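Local coordinates for protein beta-N-acetylglucosaminidase Nag2 (Vibrio harveyi, PDB 6EZR) that probably hydrolyses terminal non-reducing N-acetyl-D-hexosamine residues from N-acetyl-beta-D-hexosaminides, as a glycoside hydrolase of family 20, at residues H154-D159 against S216-K221; L485-A490 against V501-L506; V521-A526 against K572-I577. All blocks are in the same frame, centred on the assembly; numbering follows the deposited sequence.

Contact 1 of 3, residues H154-D159 against S216-K221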
loop_
_atom_site.group_PDB
_atom_site.type_symbol
_atom_site.label_atom_id
_atom_site.label_comp_id
_atom_site.label_asym_id
_atom_site.label_seq_id
_atom_site.Cartn_x
_atom_site.Cartn_y
_atom_site.Cartn_z
ATOM N N HIS A 154 -5.868 39.353 14.562
ATOM C CA HIS A 154 -4.970 39.155 15.709
ATOM C C HIS A 154 -4.470 37.708 15.809
ATOM O O HIS A 154 -4.782 36.877 14.948
ATOM C CB HIS A 154 -5.666 39.630 16.987
ATOM C CG HIS A 154 -5.979 41.094 16.974
ATOM N ND1 HIS A 154 -5.006 42.064 17.077
ATOM C CD2 HIS A 154 -7.155 41.754 16.837
ATOM C CE1 HIS A 154 -5.568 43.258 17.019
ATOM N NE2 HIS A 154 -6.871 43.098 16.874
ATOM N N SER A 155 -3.660 37.432 16.832
ATOM C CA SER A 155 -3.148 36.082 17.101
ATOM C C SER A 155 -2.990 35.792 18.594
ATOM O O SER A 155 -2.916 36.705 19.415
ATOM C CB SER A 155 -1.805 35.876 16.393
ATOM O OG SER A 155 -0.852 36.839 16.806
ATOM N N PHE A 156 -2.946 34.502 18.922
ATOM C CA PHE A 156 -2.741 34.020 20.289
ATOM C C PHE A 156 -1.317 33.506 20.405
ATOM O O PHE A 156 -0.958 32.559 19.722
ATOM C CB PHE A 156 -3.751 32.905 20.600
ATOM C CG PHE A 156 -3.559 32.223 21.941
ATOM C CD1 PHE A 156 -3.220 32.934 23.091
ATOM C CD2 PHE A 156 -3.770 30.853 22.054
ATOM C CE1 PHE A 156 -3.067 32.282 24.311
ATOM C CE2 PHE A 156 -3.622 30.195 23.268
ATOM C CZ PHE A 156 -3.271 30.910 24.402
ATOM N N THR A 157 -0.514 34.144 21.255
ATOM C CA THR A 157 0.862 33.709 21.513
ATOM C C THR A 157 0.927 33.133 22.917
ATOM O O THR A 157 0.533 33.802 23.875
ATOM C CB THR A 157 1.869 34.870 21.411
ATOM O OG1 THR A 157 1.543 35.697 20.290
ATOM C CG2 THR A 157 3.279 34.340 21.233
ATOM N N PHE A 158 1.424 31.902 23.037
ATOM C CA PHE A 158 1.500 31.227 24.330
ATOM C C PHE A 158 2.800 30.469 24.569
ATOM O O PHE A 158 3.403 29.932 23.642
ATOM C CB PHE A 158 0.297 30.301 24.534
ATOM C CG PHE A 158 0.181 29.193 23.522
ATOM C CD1 PHE A 158 -0.502 29.392 22.325
ATOM C CD2 PHE A 158 0.720 27.938 23.777
ATOM C CE1 PHE A 158 -0.627 28.367 21.398
ATOM C CE2 PHE A 158 0.597 26.908 22.854
ATOM C CZ PHE A 158 -0.077 27.123 21.663
ATOM N N ASP A 159 3.215 30.454 25.834
ATOM C CA ASP A 159 4.402 29.727 26.302
ATOM C C ASP A 159 3.988 28.339 26.830
ATOM O O ASP A 159 2.823 27.946 26.708
ATOM C CB ASP A 159 5.163 30.562 27.362
ATOM C CG ASP A 159 4.305 30.923 28.590
ATOM O OD1 ASP A 159 3.626 30.041 29.171
ATOM O OD2 ASP A 159 4.318 32.109 28.978
ATOM N N SER A 216 -9.175 32.540 20.037
ATOM C CA SER A 216 -9.345 33.920 20.498
ATOM C C SER A 216 -7.963 34.524 20.755
ATOM O O SER A 216 -6.950 33.844 20.604
ATOM C CB SER A 216 -10.221 33.960 21.750
ATOM O OG SER A 216 -11.565 33.655 21.427
ATOM N N GLU A 217 -7.931 35.801 21.131
ATOM C CA GLU A 217 -6.675 36.521 21.371
ATOM C C GLU A 217 -5.831 35.958 22.509
ATOM O O GLU A 217 -4.602 36.033 22.458
ATOM C CB GLU A 217 -6.951 38.000 21.653
ATOM C CG GLU A 217 -7.338 38.815 20.428
ATOM C CD GLU A 217 -6.893 40.264 20.527
ATOM O OE1 GLU A 217 -5.677 40.504 20.697
ATOM O OE2 GLU A 217 -7.755 41.164 20.427
ATOM N N GLU A 218 -6.490 35.425 23.535
ATOM C CA GLU A 218 -5.791 34.854 24.701
ATOM C C GLU A 218 -6.244 33.439 25.094
ATOM O O GLU A 218 -5.941 32.972 26.197
ATOM C CB GLU A 218 -5.876 35.831 25.890
ATOM C CG GLU A 218 -4.773 36.891 25.895
ATOM C CD GLU A 218 -3.364 36.313 26.023
ATOM O OE1 GLU A 218 -2.408 36.986 25.583
ATOM O OE2 GLU A 218 -3.203 35.186 26.549
ATOM N N SER A 219 -6.925 32.748 24.182
ATOM C CA SER A 219 -7.340 31.364 24.419
ATOM C C SER A 219 -7.655 30.608 23.131
ATOM O O SER A 219 -7.784 31.203 22.059
ATOM C CB SER A 219 -8.555 31.319 25.354
ATOM O OG SER A 219 -9.640 32.052 24.820
ATOM N N ILE A 220 -7.759 29.287 23.273
ATOM C CA ILE A 220 -8.207 28.372 22.215
ATOM C C ILE A 220 -9.282 27.444 22.784
ATOM O O ILE A 220 -9.071 26.814 23.821
ATOM C CB ILE A 220 -7.055 27.511 21.644
ATOM C CG1 ILE A 220 -6.059 28.382 20.876
ATOM C CG2 ILE A 220 -7.594 26.437 20.700
ATOM C CD1 ILE A 220 -4.717 27.723 20.609
ATOM N N LYS A 221 -10.413 27.351 22.086
ATOM C CA LYS A 221 -11.508 26.474 22.480
ATOM C C LYS A 221 -11.748 25.434 21.386
ATOM O O LYS A 221 -11.995 25.795 20.234
ATOM C CB LYS A 221 -12.787 27.283 22.736
ATOM C CG LYS A 221 -13.800 26.553 23.619
ATOM C CD LYS A 221 -15.259 26.880 23.295
ATOM C CE LYS A 221 -15.883 27.913 24.222
ATOM N NZ LYS A 221 -15.546 29.314 23.859
HETATM O O HOH W 1 0.235 36.847 24.116
HETATM O O HOH W 2 -1.792 36.832 22.153
#

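Contact 2 of 3, residues L485-A490 against V501-L506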
loop_
_atom_site.group_PDB
_atom_site.type_symbol
_atom_site.label_atom_id
_atom_site.label_comp_id
_atom_site.label_asym_id
_atom_site.label_seq_id
_atom_site.Cartn_x
_atom_site.Cartn_y
_atom_site.Cartn_z
ATOM N N LEU A 485 -14.818 -8.130 4.028
ATOM C CA LEU A 485 -14.439 -7.142 3.010
ATOM C C LEU A 485 -13.707 -7.863 1.867
ATOM O O LEU A 485 -12.980 -8.832 2.094
ATOM C CB LEU A 485 -13.534 -6.072 3.634
ATOM C CG LEU A 485 -14.173 -4.858 4.342
ATOM C CD1 LEU A 485 -15.362 -5.204 5.216
ATOM C CD2 LEU A 485 -13.134 -4.114 5.168
ATOM N N GLY A 486 -13.896 -7.394 0.643
ATOM C CA GLY A 486 -13.244 -8.000 -0.518
ATOM C C GLY A 486 -12.913 -7.002 -1.607
ATOM O O GLY A 486 -13.454 -5.900 -1.633
ATOM N N TRP A 487 -12.020 -7.403 -2.508
ATOM C CA TRP A 487 -11.651 -6.583 -3.655
ATOM C C TRP A 487 -12.710 -6.632 -4.760
ATOM O O TRP A 487 -13.530 -7.551 -4.813
ATOM C CB TRP A 487 -10.315 -7.043 -4.227
ATOM C CG TRP A 487 -9.130 -6.743 -3.356
ATOM C CD1 TRP A 487 -8.244 -7.642 -2.850
ATOM C CD2 TRP A 487 -8.682 -5.452 -2.924
ATOM N NE1 TRP A 487 -7.284 -6.998 -2.107
ATOM C CE2 TRP A 487 -7.527 -5.652 -2.145
ATOM C CE3 TRP A 487 -9.154 -4.145 -3.109
ATOM C CZ2 TRP A 487 -6.835 -4.596 -1.550
ATOM C CZ3 TRP A 487 -8.473 -3.099 -2.516
ATOM C CH2 TRP A 487 -7.326 -3.327 -1.744
ATOM N N GLU A 488 -12.681 -5.597 -5.600
ATOM C CA GLU A 488 -13.431 -5.459 -6.870
ATOM C C GLU A 488 -14.236 -6.674 -7.377
ATOM O O GLU A 488 -15.469 -6.642 -7.454
ATOM C CB GLU A 488 -12.418 -5.011 -7.953
ATOM C CG GLU A 488 -12.979 -4.735 -9.338
ATOM C CD GLU A 488 -13.883 -3.515 -9.389
ATOM O OE1 GLU A 488 -13.549 -2.491 -8.756
ATOM O OE2 GLU A 488 -14.917 -3.574 -10.090
ATOM N N GLU A 489 -13.524 -7.742 -7.712
ATOM C CA GLU A 489 -14.108 -8.875 -8.428
ATOM C C GLU A 489 -14.968 -9.812 -7.568
ATOM O O GLU A 489 -15.649 -10.683 -8.110
ATOM C CB GLU A 489 -13.011 -9.666 -9.119
ATOM C CG GLU A 489 -12.197 -8.842 -10.107
ATOM C CD GLU A 489 -10.852 -9.466 -10.393
ATOM O OE1 GLU A 489 -10.102 -9.729 -9.416
ATOM O OE2 GLU A 489 -10.558 -9.702 -11.585
ATOM N N ALA A 490 -14.959 -9.629 -6.249
ATOM C CA ALA A 490 -15.877 -10.355 -5.361
ATOM C C ALA A 490 -17.372 -10.162 -5.682
ATOM O O ALA A 490 -18.172 -11.022 -5.339
ATOM C CB ALA A 490 -15.605 -10.000 -3.908
ATOM N N VAL A 501 -18.342 -6.018 1.958
ATOM C CA VAL A 501 -17.979 -4.668 1.487
ATOM C C VAL A 501 -16.952 -4.804 0.376
ATOM O O VAL A 501 -15.952 -5.484 0.532
ATOM C CB VAL A 501 -17.401 -3.774 2.601
ATOM C CG1 VAL A 501 -16.948 -2.423 2.062
ATOM C CG2 VAL A 501 -18.422 -3.564 3.703
ATOM N N ILE A 502 -17.219 -4.131 -0.734
ATOM C CA ILE A 502 -16.426 -4.224 -1.956
ATOM C C ILE A 502 -15.484 -3.030 -2.047
ATOM O O ILE A 502 -15.913 -1.887 -1.927
ATOM C CB ILE A 502 -17.368 -4.277 -3.183
ATOM C CG1 ILE A 502 -18.367 -5.436 -3.032
ATOM C CG2 ILE A 502 -16.598 -4.403 -4.493
ATOM C CD1 ILE A 502 -17.742 -6.801 -2.798
ATOM N N TYR A 503 -14.200 -3.310 -2.249
ATOM C CA TYR A 503 -13.183 -2.283 -2.451
ATOM C C TYR A 503 -12.967 -2.214 -3.962
ATOM O O TYR A 503 -12.342 -3.095 -4.550
ATOM C CB TYR A 503 -11.889 -2.639 -1.695
ATOM C CG TYR A 503 -11.915 -2.315 -0.203
ATOM C CD1 TYR A 503 -12.974 -2.738 0.611
ATOM C CD2 TYR A 503 -10.878 -1.597 0.404
ATOM C CE1 TYR A 503 -13.004 -2.448 1.971
ATOM C CE2 TYR A 503 -10.907 -1.302 1.771
ATOM C CZ TYR A 503 -11.976 -1.738 2.549
ATOM O OH TYR A 503 -12.037 -1.468 3.901
ATOM N N SER A 504 -13.532 -1.185 -4.585
ATOM C CA SER A 504 -13.564 -1.065 -6.033
ATOM C C SER A 504 -12.380 -0.272 -6.581
ATOM O O SER A 504 -12.205 0.894 -6.232
ATOM C CB SER A 504 -14.863 -0.399 -6.471
ATOM O OG SER A 504 -14.918 -0.269 -7.885
ATOM N N TRP A 505 -11.583 -0.896 -7.451
ATOM C CA TRP A 505 -10.449 -0.202 -8.093
ATOM C C TRP A 505 -10.559 0.013 -9.601
ATOM O O TRP A 505 -9.707 0.688 -10.177
ATOM C CB TRP A 505 -9.081 -0.816 -7.720
ATOM C CG TRP A 505 -8.970 -2.298 -7.671
ATOM C CD1 TRP A 505 -8.629 -3.049 -6.581
ATOM C CD2 TRP A 505 -9.137 -3.216 -8.752
ATOM N NE1 TRP A 505 -8.596 -4.379 -6.910
ATOM C CE2 TRP A 505 -8.904 -4.512 -8.237
ATOM C CE3 TRP A 505 -9.470 -3.076 -10.104
ATOM C CZ2 TRP A 505 -8.998 -5.658 -9.026
ATOM C CZ3 TRP A 505 -9.562 -4.217 -10.887
ATOM C CH2 TRP A 505 -9.328 -5.494 -10.345
ATOM N N LEU A 506 -11.605 -0.518 -10.235
ATOM C CA LEU A 506 -11.723 -0.440 -11.689
ATOM C C LEU A 506 -12.056 0.985 -12.151
ATOM O O LEU A 506 -11.302 1.590 -12.914
ATOM C CB LEU A 506 -12.763 -1.434 -12.199
ATOM C CG LEU A 506 -12.829 -1.588 -13.728
ATOM C CD1 LEU A 506 -11.553 -2.171 -14.338
ATOM C CD2 LEU A 506 -14.022 -2.448 -14.095
HETATM O O HOH W 3 -16.993 -2.091 -8.857
#

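Contact 3 of 3, residues V521-A526 against K572-I577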
loop_
_atom_site.group_PDB
_atom_site.type_symbol
_atom_site.label_atom_id
_atom_site.label_comp_id
_atom_site.label_asym_id
_atom_site.label_seq_id
_atom_site.Cartn_x
_atom_site.Cartn_y
_atom_site.Cartn_z
ATOM N N VAL A 521 -19.583 -0.012 -0.693
ATOM C CA VAL A 521 -18.373 0.063 -1.508
ATOM C C VAL A 521 -17.369 1.087 -0.977
ATOM O O VAL A 521 -17.744 2.114 -0.413
ATOM C CB VAL A 521 -18.689 0.308 -3.014
ATOM C CG1 VAL A 521 -19.723 -0.688 -3.537
ATOM C CG2 VAL A 521 -19.186 1.715 -3.266
ATOM N N VAL A 522 -16.093 0.779 -1.178
ATOM C CA VAL A 522 -14.984 1.690 -0.886
ATOM C C VAL A 522 -14.313 2.010 -2.219
ATOM O O VAL A 522 -13.994 1.108 -2.985
ATOM C CB VAL A 522 -13.957 1.058 0.089
ATOM C CG1 VAL A 522 -12.785 2.000 0.348
ATOM C CG2 VAL A 522 -14.618 0.699 1.410
ATOM N N LEU A 523 -14.110 3.296 -2.482
ATOM C CA LEU A 523 -13.505 3.755 -3.727
ATOM C C LEU A 523 -11.993 3.827 -3.589
ATOM O O LEU A 523 -11.466 4.640 -2.817
ATOM C CB LEU A 523 -14.050 5.125 -4.123
ATOM C CG LEU A 523 -15.570 5.241 -4.214
ATOM C CD1 LEU A 523 -15.954 6.669 -4.560
ATOM C CD2 LEU A 523 -16.160 4.275 -5.226
ATOM N N GLN A 524 -11.313 2.957 -4.332
ATOM C CA GLN A 524 -9.863 2.951 -4.432
ATOM C C GLN A 524 -9.473 2.813 -5.916
ATOM O O GLN A 524 -8.850 1.834 -6.309
ATOM C CB GLN A 524 -9.306 1.797 -3.586
ATOM C CG GLN A 524 -7.798 1.821 -3.341
ATOM C CD GLN A 524 -7.283 0.492 -2.821
ATOM O OE1 GLN A 524 -7.190 0.277 -1.610
ATOM N NE2 GLN A 524 -6.963 -0.413 -3.730
ATOM N N PRO A 525 -9.848 3.799 -6.751
ATOM C CA PRO A 525 -9.611 3.692 -8.183
ATOM C C PRO A 525 -8.118 3.717 -8.544
ATOM O O PRO A 525 -7.365 4.588 -8.079
ATOM C CB PRO A 525 -10.359 4.895 -8.755
ATOM C CG PRO A 525 -10.400 5.876 -7.645
ATOM C CD PRO A 525 -10.528 5.058 -6.406
ATOM N N ALA A 526 -7.711 2.739 -9.351
ATOM C CA ALA A 526 -6.303 2.502 -9.648
ATOM C C ALA A 526 -5.702 3.614 -10.495
ATOM O O ALA A 526 -4.507 3.868 -10.437
ATOM C CB ALA A 526 -6.116 1.156 -10.320
ATOM N N LYS A 572 -25.605 6.539 0.523
ATOM C CA LYS A 572 -25.699 5.724 1.736
ATOM C C LYS A 572 -24.833 4.463 1.647
ATOM O O LYS A 572 -24.389 3.953 2.673
ATOM C CB LYS A 572 -27.153 5.332 2.025
ATOM C CG LYS A 572 -27.984 6.445 2.656
ATOM C CD LYS A 572 -29.192 5.912 3.423
ATOM C CE LYS A 572 -30.334 5.512 2.496
ATOM N NZ LYS A 572 -31.279 4.568 3.155
ATOM N N ARG A 573 -24.609 3.975 0.423
ATOM C CA ARG A 573 -23.770 2.793 0.153
ATOM C C ARG A 573 -22.272 3.080 -0.067
ATOM O O ARG A 573 -21.468 2.155 -0.019
ATOM C CB ARG A 573 -24.310 2.036 -1.062
ATOM C CG ARG A 573 -25.752 1.573 -0.918
ATOM C CD ARG A 573 -25.894 0.100 -0.581
ATOM N NE ARG A 573 -27.301 -0.235 -0.349
ATOM C CZ ARG A 573 -28.241 -0.368 -1.296
ATOM N NH1 ARG A 573 -27.958 -0.210 -2.593
ATOM N NH2 ARG A 573 -29.489 -0.666 -0.940
ATOM N N ILE A 574 -21.898 4.333 -0.322
ATOM C CA ILE A 574 -20.482 4.706 -0.420
ATOM C C ILE A 574 -19.891 4.913 0.981
ATOM O O ILE A 574 -20.205 5.891 1.650
ATOM C CB ILE A 574 -20.260 5.977 -1.277
ATOM C CG1 ILE A 574 -20.934 5.853 -2.663
ATOM C CG2 ILE A 574 -18.771 6.265 -1.427
ATOM C CD1 ILE A 574 -20.603 4.601 -3.458
ATOM N N TRP A 575 -19.038 3.985 1.413
ATOM C CA TRP A 575 -18.291 4.120 2.671
ATOM C C TRP A 575 -17.356 5.315 2.582
ATOM O O TRP A 575 -17.382 6.222 3.423
ATOM C CB TRP A 575 -17.460 2.864 2.948
ATOM C CG TRP A 575 -18.077 1.848 3.861
ATOM C CD1 TRP A 575 -19.410 1.650 4.127
ATOM C CD2 TRP A 575 -17.368 0.858 4.610
ATOM N NE1 TRP A 575 -19.564 0.605 5.015
ATOM C CE2 TRP A 575 -18.324 0.103 5.324
ATOM C CE3 TRP A 575 -16.014 0.541 4.753
ATOM C CZ2 TRP A 575 -17.960 -0.947 6.175
ATOM C CZ3 TRP A 575 -15.652 -0.497 5.588
ATOM C CH2 TRP A 575 -16.617 -1.231 6.288
ATOM N N GLY A 576 -16.525 5.300 1.549
ATOM C CA GLY A 576 -15.615 6.386 1.311
ATOM C C GLY A 576 -14.476 5.998 0.408
ATOM O O GLY A 576 -14.631 5.172 -0.497
ATOM N N ILE A 577 -13.333 6.628 0.662
ATOM C CA ILE A 577 -12.192 6.608 -0.242
ATOM C C ILE A 577 -11.028 5.905 0.437
ATOM O O ILE A 577 -10.883 5.956 1.665
ATOM C CB ILE A 577 -11.790 8.045 -0.687
ATOM C CG1 ILE A 577 -12.689 8.530 -1.826
ATOM C CG2 ILE A 577 -10.383 8.097 -1.265
ATOM C CD1 ILE A 577 -14.140 8.732 -1.474
#

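Contact 1 of 3, residues H154-D159 against S216-K221
The Phe156 ring lies between its own strand and the turn at 216-219. Over the centre of one face sits the backbone N of Ser219, 3.8 Å above the plane. The opposite face receives CD1 of Phe158, two residues further along the same strand, displaced toward the rim. Ile220 CD1 comes in at the ring edge, in plane, and Ile220 CG1 is 3.6 Å from Phe156 CD2. The CE1 corner of the ring rests on the Glu218 peptide, with Phe156 CE1 3.5 Å from Glu218 C. Phe156 CG is anti to the backbone N (chi1 174°), which sets the ring against the 217-219 backbone and Ile220. Val215 and Lys197 also touch this buried side chain.

The second flat pair is at the surface. The Glu217 carboxylate is stacked on one face of the His154 imidazole, their planes 2° apart. Glu217 OE2 is 3.7 Å from His154 CD2 and lies over the rim of the ring. The Glu217 chain bends at chi2, and its end returns toward His154.

Both segments belong to domain 2 of the family 20 hydrolases, an alpha/beta domain. The 154-158 strand pairs with strand 249-259, not with the turn. The turn joins strands 211-215 and 220-224 in a beta hairpin and is closed by a bond from Ser216 N to Ser219 O.

No direct hydrogen bond joins the segments, but two waters bridge them. Water 2 accepts from Thr157 N and can donate to Glu217 O at 2.9 Å. Water 1 lies within donating distance of Thr157 O and Glu218 OE1, 3.0 Å from the latter. The other carboxylate oxygen, Glu218 OE2, forms a salt bridge with Lys197. A CA-H...O contact from Phe156 CA to Glu217 O adds a further backbone approach.

Contact 2 of 3, residues L485-A490 against V501-L506
Glu488 reaches across to the end of the neighbouring strand and gathers several donors on one oxygen. Ser504 OG donates to Glu488 OE1 at 2.8 Å, on the syn lone pair. Leu506 N reaches the same oxygen, Glu488 OE1, at 3.1 Å, from above the carboxylate plane. Trp505 N adds a weak, bent bond to it. Water 3 donates to both Glu488 OE2 and Ser504 OG, so each carboxylate oxygen has a partner. Glu488 CG is anti to the backbone N (chi1 -177°), and the bend at chi2 turns the carboxylate toward the 504-506 backbone. The same chain lays its CB over the Trp505 six-membered ring, a CH-pi contact with Glu488 CB 3.6 Å from the ring centroid.

These groups follow two adjacent parallel strands of the catalytic TIM barrel, at their C-terminal ends. Gly486 N bonds to Val501 O, and Tyr503 N bonds to Gly486 O at 2.8 Å. The last backbone bond runs from Glu488 N to Tyr503 O.

On the face carrying Leu485, Trp487, Val501 and Tyr503, the aromatic rings cluster. The edge of Tyr503 points at the face of the Trp487 six-membered ring in an offset edge-to-face pair, planes at 88°. Trp487 CE3 is 3.4 Å from Tyr503 CB and also meets Trp505 CD1. Leu485 lies side by side with Val501, Leu485 CD1 3.6 Å from Val501 CB. On the face of Ile502, its CD1 meets CB of Ala490, in the 3-10 turn that follows strand 483-487.

Outside the pair, Trp487 NE1 bonds to Glu367 and Tyr503 OH to Tyr265, fixing the polar ends of two rings. Glu489 OE1 accepts from the backbone N of Glu438, the predicted proton donor. Trp505 lies about 6 Å, side chain to side chain, from Trp546, which binds N-acetyl-D-glucosamine.

Contact 3 of 3, residues V521-A526 against K572-I577
Leu523 can be followed outward from its backbone, where its N donates to Gly576 O at 2.8 Å. Its CB and CG lie close to that same carbonyl oxygen, with Leu523 CB 3.7 Å from Gly576 O. CG is anti to the carbonyl carbon (chi1 -54°) and CD1 anti to CA (chi2 178°), so this branch extends toward Ile577. Leu523 CD1 is 4.1 Å from Ile577 CD1, and Ile574 CG2 is a little further off.

Val521 sits on the same face, its CG2 beside Ile574 CD1. Val522 points to the other face of the sheet, with Val522 CG2 3.6 Å from Trp575 CE3. The Trp575 ring also meets Tyr431, edge-to-face, and Tyr265.

Parallel strands 521-523 and 574-581 are neighbours in the catalytic TIM barrel. Val521 N donates to Arg573 O at 3.0 Å, and Val521 O accepts from Trp575 N at 2.9 Å. Val521 pairs with Ile574 but Leu523 with Ile577. The extra residue at Trp575-Gly576 makes an irregularity like a beta bulge, flanked by the bonds of Trp575 N and Gly576 O. Helix 508-517 covers the Val521 and Leu523 face through Cys514 and Ala511. Arg573 NH1 is hydrogen-bonded to Ala515 O.

All three hydrogen bonds across these segments are backbone to backbone. The main chain thus supplies the directional bonds; the side chains add apolar packing, aliphatic around Leu523 and Val521 and against an indole at Val522.

Contact 1 comes first along the chain, in domain 2 of the family. Contacts 2 and 3 follow in that order, both in the catalytic domain. The centre of contact 1 is about 47 Å from that of contact 2 and about 39 Å from that of contact 3, with no touch to either. Contacts 2 and 3 are about 9 Å apart, centre to centre, and share one barrel sheet. Strand 501-504 also pairs with 521-523, which joins the two contacts, and strands 483-487, 501-504, 521-523 and 574-581 are consecutive neighbours round the barrel. Contact 2 lies near the predicted proton donor and the sugar site; contact 3 continues the wall away from the annotated sites.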